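Local structure of flap endonuclease 1 (Desulfurococcus amylolyticus, 3ORY) at residues Ser73-Arg78 with Ser151-Met156; Val90-Gly95 with Pro159-Pro164. The protein probably cleaves the 5' flaps that arise on branched DNA during replication and repair, as flap endonucleases of the XPG family do. One frame throughout, in Å; residues are numbered along the deposited sequence.

Interaction 1 (Ser73-Arg78 with Ser151-Met156); sequences SGLFYR and SLLDAM
L75 and F76 of helix 70-84 reach across to L152, L153 and M156 of helix 143-156, two helices that lie side by side, packed on strand 88-93 in the parallel part of the mixed sheet of the PIN-like nuclease core. The short segments run nearly parallel, at 21°, with their axes 10.5 Å apart. At that spacing the backbones stand well clear of each other, and branched and long side chains do the joining, without a hydrogen bond between the segments.

L75 has the largest share of the contact. Its CG is anti to the backbone N (chi1 -167°), which sends the isopropyl end between the helices, where it crosses the side chain of L153 at about a right angle. The meeting is branch against branch: L75 CD2 lies 3.9 Å from L153 CG, and 4.1 Å from L152 CD2 on the neighbouring position. L152 thus serves both residues of the facing helix, since the same methyl, L152 CD2, also settles 4.1 Å from F76 CB, at the root of the aromatic side chain rather than on its ring.

Of the facing helix, M156 is the residue that meets the F76 ring. F76 CD2 presses over the centre of the Y77 ring, within the same helix, while F76 CD1 turns to the thioether. Helices 315-325 and 330-347 also touch F76, through V318, L322, A336 and L337, so the residue is buried among four helices. The Met-aromatic contact is edge-on, with M156 SD 5.3 Å from the ring centroid and 78° off the ring normal. A bend at the last torsion of M156 carries its methyl onward past the ring edge, so that M156 CE rests 3.7 Å from the carbonyl F76 O.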
# COMPACT_ATOMS: atom_id res chain seq x y z
N SER A 73 8.74 2.74 12.41
CA SER A 73 7.78 3.10 13.44
C SER A 73 6.38 2.61 13.07
O SER A 73 5.70 1.94 13.86
CB SER A 73 7.76 4.61 13.66
OG SER A 73 6.96 4.93 14.76
N GLY A 74 5.95 2.95 11.85
CA GLY A 74 4.71 2.42 11.30
C GLY A 74 4.64 0.91 11.30
O GLY A 74 3.67 0.31 11.78
N LEU A 75 5.69 0.27 10.78
CA LEU A 75 5.69 -1.17 10.69
C LEU A 75 5.56 -1.82 12.08
O LEU A 75 4.82 -2.79 12.25
CB LEU A 75 6.94 -1.67 9.98
CG LEU A 75 6.96 -3.14 9.53
CD1 LEU A 75 5.87 -3.43 8.51
CD2 LEU A 75 8.32 -3.45 8.93
N PHE A 76 6.28 -1.29 13.05
CA PHE A 76 6.21 -1.79 14.42
C PHE A 76 4.82 -1.61 15.03
O PHE A 76 4.14 -2.59 15.35
CB PHE A 76 7.28 -1.11 15.28
CG PHE A 76 7.32 -1.58 16.71
CD1 PHE A 76 7.62 -2.91 17.03
CD2 PHE A 76 7.09 -0.68 17.75
CE1 PHE A 76 7.67 -3.33 18.37
CE2 PHE A 76 7.14 -1.09 19.09
CZ PHE A 76 7.43 -2.42 19.40
N TYR A 77 4.39 -0.37 15.17
CA TYR A 77 3.16 -0.06 15.90
C TYR A 77 1.89 -0.54 15.19
O TYR A 77 0.97 -1.02 15.85
CB TYR A 77 3.09 1.43 16.26
CG TYR A 77 4.11 1.82 17.30
CD1 TYR A 77 4.01 1.35 18.62
CD2 TYR A 77 5.18 2.66 16.99
CE1 TYR A 77 4.95 1.70 19.59
CE2 TYR A 77 6.13 3.02 17.96
CZ TYR A 77 6.00 2.53 19.25
OH TYR A 77 6.93 2.88 20.21
N ARG A 78 1.85 -0.41 13.87
CA ARG A 78 0.68 -0.85 13.11
C ARG A 78 0.55 -2.37 13.12
O ARG A 78 -0.56 -2.89 13.24
CB ARG A 78 0.71 -0.32 11.67
CG ARG A 78 -0.41 -0.83 10.76
CD ARG A 78 -1.79 -0.39 11.27
NE ARG A 78 -1.89 1.05 11.47
CZ ARG A 78 -3.03 1.73 11.50
NH1 ARG A 78 -4.18 1.10 11.32
NH2 ARG A 78 -3.02 3.04 11.70
N SER A 151 14.19 -7.33 8.64
CA SER A 151 14.83 -7.67 9.92
C SER A 151 13.90 -7.42 11.10
O SER A 151 13.86 -8.23 12.03
CB SER A 151 16.13 -6.87 10.12
OG SER A 151 17.09 -7.22 9.14
N LEU A 152 13.17 -6.31 11.07
CA LEU A 152 12.24 -6.00 12.15
C LEU A 152 11.12 -7.05 12.25
O LEU A 152 10.79 -7.52 13.35
CB LEU A 152 11.65 -4.59 12.00
CG LEU A 152 10.59 -4.20 13.04
CD1 LEU A 152 11.17 -4.18 14.48
CD2 LEU A 152 9.95 -2.86 12.69
N LEU A 153 10.53 -7.41 11.11
CA LEU A 153 9.48 -8.43 11.08
C LEU A 153 9.99 -9.77 11.62
O LEU A 153 9.29 -10.41 12.42
CB LEU A 153 8.87 -8.57 9.68
CG LEU A 153 8.17 -7.31 9.16
CD1 LEU A 153 7.87 -7.42 7.66
CD2 LEU A 153 6.89 -6.99 9.94
N ASP A 154 11.20 -10.17 11.21
CA ASP A 154 11.86 -11.36 11.75
C ASP A 154 11.91 -11.31 13.28
O ASP A 154 11.53 -12.27 13.96
CB ASP A 154 13.30 -11.53 11.22
CG ASP A 154 13.35 -11.82 9.72
OD1 ASP A 154 12.30 -12.12 9.11
OD2 ASP A 154 14.47 -11.75 9.15
N ALA A 155 12.39 -10.19 13.82
CA ALA A 155 12.45 -10.00 15.27
C ALA A 155 11.07 -10.09 15.94
O ALA A 155 10.95 -10.58 17.08
CB ALA A 155 13.13 -8.68 15.61
N MET A 156 10.03 -9.63 15.24
CA MET A 156 8.65 -9.64 15.76
C MET A 156 7.96 -11.00 15.60
O MET A 156 6.87 -11.21 16.14
CB MET A 156 7.80 -8.55 15.08
CG MET A 156 8.25 -7.11 15.34
SD MET A 156 7.25 -5.87 14.47
CE MET A 156 5.69 -5.98 15.36

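Interaction 2 (Val90-Gly95 with Pro159-Pro164); sequences VYVFDG and PWVQAP
V90 meets P159 flank to flank: V90 CB is 3.9 Å from P159 CG, and V90 CG2 leans on the P159 carbonyl oxygen and on V161 CG2. The next residue starts the regular pairing, Y91 N donating to P159 O and Y91 O receiving V161 N at 2.8 Å, while the phenol leads away from the partner strand to T79. V92 turns to the other face of the sheet, where its CG2 packs 3.9 Å from A163 CB; Q170 of helix 167-176 touches both side chains. Here strand 88-93 lies between strands 37-41 and 160-162, all parallel, as in the α/β core shared by PIN-like nucleases.

F93 returns to the side of Y91 and W160. Its backbone N donates to V161 O (2.9 Å), and its own O takes A163 N. The rings form an offset edge-to-face pair, planes at 79°, the F93 edge directed at the five-membered ring of W160 and F93 CE2 3.7 Å from W160 CB. With an alanine here, the indole would probably lose the ring edge that abuts its face, and a gap would open beside Y43 and L46.

At D94 the carboxylate turns to K101 and the backbone N of G167, whereas D94 O accepts Q162 NE2 (3.0 Å) from above its carbonyl plane. A bend at chi2 (52°) folds the glutamine back, and the same nitrogen also grips A163 O. Past the strands, G95 CA makes a CA-H...O contact of 3.6 Å to P164 O.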
# COMPACT_ATOMS: atom_id res chain seq x y z
N VAL A 90 0.78 -11.32 7.27
CA VAL A 90 1.98 -11.75 6.58
C VAL A 90 2.27 -10.69 5.52
O VAL A 90 1.37 -10.24 4.81
CB VAL A 90 1.83 -13.18 5.96
CG1 VAL A 90 0.53 -13.32 5.14
CG2 VAL A 90 3.06 -13.56 5.12
N TYR A 91 3.52 -10.27 5.43
CA TYR A 91 3.92 -9.27 4.45
C TYR A 91 4.48 -9.97 3.22
O TYR A 91 4.94 -11.10 3.30
CB TYR A 91 4.94 -8.30 5.05
CG TYR A 91 4.30 -7.31 6.01
CD1 TYR A 91 3.90 -6.04 5.59
CD2 TYR A 91 4.08 -7.66 7.35
CE1 TYR A 91 3.30 -5.14 6.48
CE2 TYR A 91 3.49 -6.77 8.23
CZ TYR A 91 3.10 -5.52 7.79
OH TYR A 91 2.52 -4.66 8.68
N VAL A 92 4.40 -9.30 2.07
CA VAL A 92 5.01 -9.82 0.86
C VAL A 92 5.88 -8.74 0.24
O VAL A 92 5.42 -7.60 0.05
CB VAL A 92 3.96 -10.39 -0.14
CG1 VAL A 92 2.88 -9.36 -0.47
CG2 VAL A 92 4.65 -10.93 -1.41
N PHE A 93 7.12 -9.08 -0.07
CA PHE A 93 8.06 -8.12 -0.63
C PHE A 93 8.41 -8.43 -2.07
O PHE A 93 8.57 -9.60 -2.44
CB PHE A 93 9.32 -8.03 0.24
CG PHE A 93 9.08 -7.37 1.57
CD1 PHE A 93 8.99 -5.99 1.67
CD2 PHE A 93 8.93 -8.14 2.73
CE1 PHE A 93 8.76 -5.37 2.92
CE2 PHE A 93 8.70 -7.54 3.97
CZ PHE A 93 8.61 -6.14 4.06
N ASP A 94 8.54 -7.36 -2.85
CA ASP A 94 8.75 -7.39 -4.29
C ASP A 94 10.07 -8.07 -4.61
O ASP A 94 11.00 -8.03 -3.80
CB ASP A 94 8.77 -5.94 -4.81
CG ASP A 94 8.36 -5.83 -6.27
OD1 ASP A 94 7.17 -5.54 -6.52
OD2 ASP A 94 9.22 -6.03 -7.16
N GLY A 95 10.14 -8.68 -5.79
CA GLY A 95 11.37 -9.29 -6.28
C GLY A 95 12.41 -8.27 -6.70
O GLY A 95 13.58 -8.59 -6.83
N PRO A 159 5.80 -13.38 9.66
CA PRO A 159 6.26 -13.94 8.38
C PRO A 159 6.21 -12.92 7.25
O PRO A 159 5.37 -12.02 7.24
CB PRO A 159 5.26 -15.06 8.10
CG PRO A 159 4.01 -14.60 8.81
CD PRO A 159 4.50 -13.96 10.07
N TRP A 160 7.14 -13.06 6.30
CA TRP A 160 7.06 -12.33 5.05
C TRP A 160 7.52 -13.24 3.92
O TRP A 160 8.31 -14.18 4.11
CB TRP A 160 7.86 -11.01 5.09
CG TRP A 160 9.31 -11.18 5.42
CD1 TRP A 160 9.88 -11.11 6.66
CD2 TRP A 160 10.37 -11.47 4.51
NE1 TRP A 160 11.23 -11.34 6.57
CE2 TRP A 160 11.56 -11.56 5.26
CE3 TRP A 160 10.43 -11.65 3.12
CZ2 TRP A 160 12.79 -11.83 4.68
CZ3 TRP A 160 11.65 -11.93 2.54
CH2 TRP A 160 12.83 -12.01 3.32
N VAL A 161 6.99 -12.97 2.73
CA VAL A 161 7.19 -13.82 1.58
C VAL A 161 8.00 -13.03 0.55
O VAL A 161 7.69 -11.87 0.27
CB VAL A 161 5.83 -14.27 1.01
CG1 VAL A 161 5.99 -14.96 -0.35
CG2 VAL A 161 5.13 -15.20 2.01
N GLN A 162 9.03 -13.67 0.01
CA GLN A 162 9.80 -13.11 -1.09
C GLN A 162 9.09 -13.41 -2.41
O GLN A 162 9.08 -14.55 -2.87
CB GLN A 162 11.23 -13.69 -1.12
CG GLN A 162 12.12 -13.05 -2.20
CD GLN A 162 12.12 -11.54 -2.10
OE1 GLN A 162 12.66 -10.99 -1.14
NE2 GLN A 162 11.51 -10.86 -3.09
N ALA A 163 8.48 -12.38 -3.00
CA ALA A 163 7.87 -12.52 -4.31
C ALA A 163 8.97 -12.60 -5.37
O ALA A 163 9.99 -11.93 -5.23
CB ALA A 163 6.97 -11.34 -4.58
N PRO A 164 8.79 -13.44 -6.41
CA PRO A 164 9.74 -13.44 -7.52
C PRO A 164 9.72 -12.12 -8.31
O PRO A 164 10.75 -11.70 -8.84
CB PRO A 164 9.26 -14.60 -8.41
CG PRO A 164 7.82 -14.79 -8.07
CD PRO A 164 7.74 -14.47 -6.59

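Overall arrangement
Interactions 1 and 2 are two layers of one α/β unit: helix 70-84 leads into strand 88-93, and helix 143-156 into strand 160-162, so the two neighbouring strands are each preceded by one of the two packed helices, centres of the interactions about 14 Å apart. They touch through apolar packing, L75 CD1 lying 3.5 Å from Y91 CZ and L153 CD1 3.8 Å from F93 CE2, and through a probable hydrogen bond of 2.9 Å from W160 NE1 to D154 OD1. T79 adds a polar tie, bonded to both L75 O and Y91 OH. At the D94 end of interaction 2, that side chain lies about 5 Å from a phosphate ion, probably from the crystallisation liquor, though such ions often mark pockets.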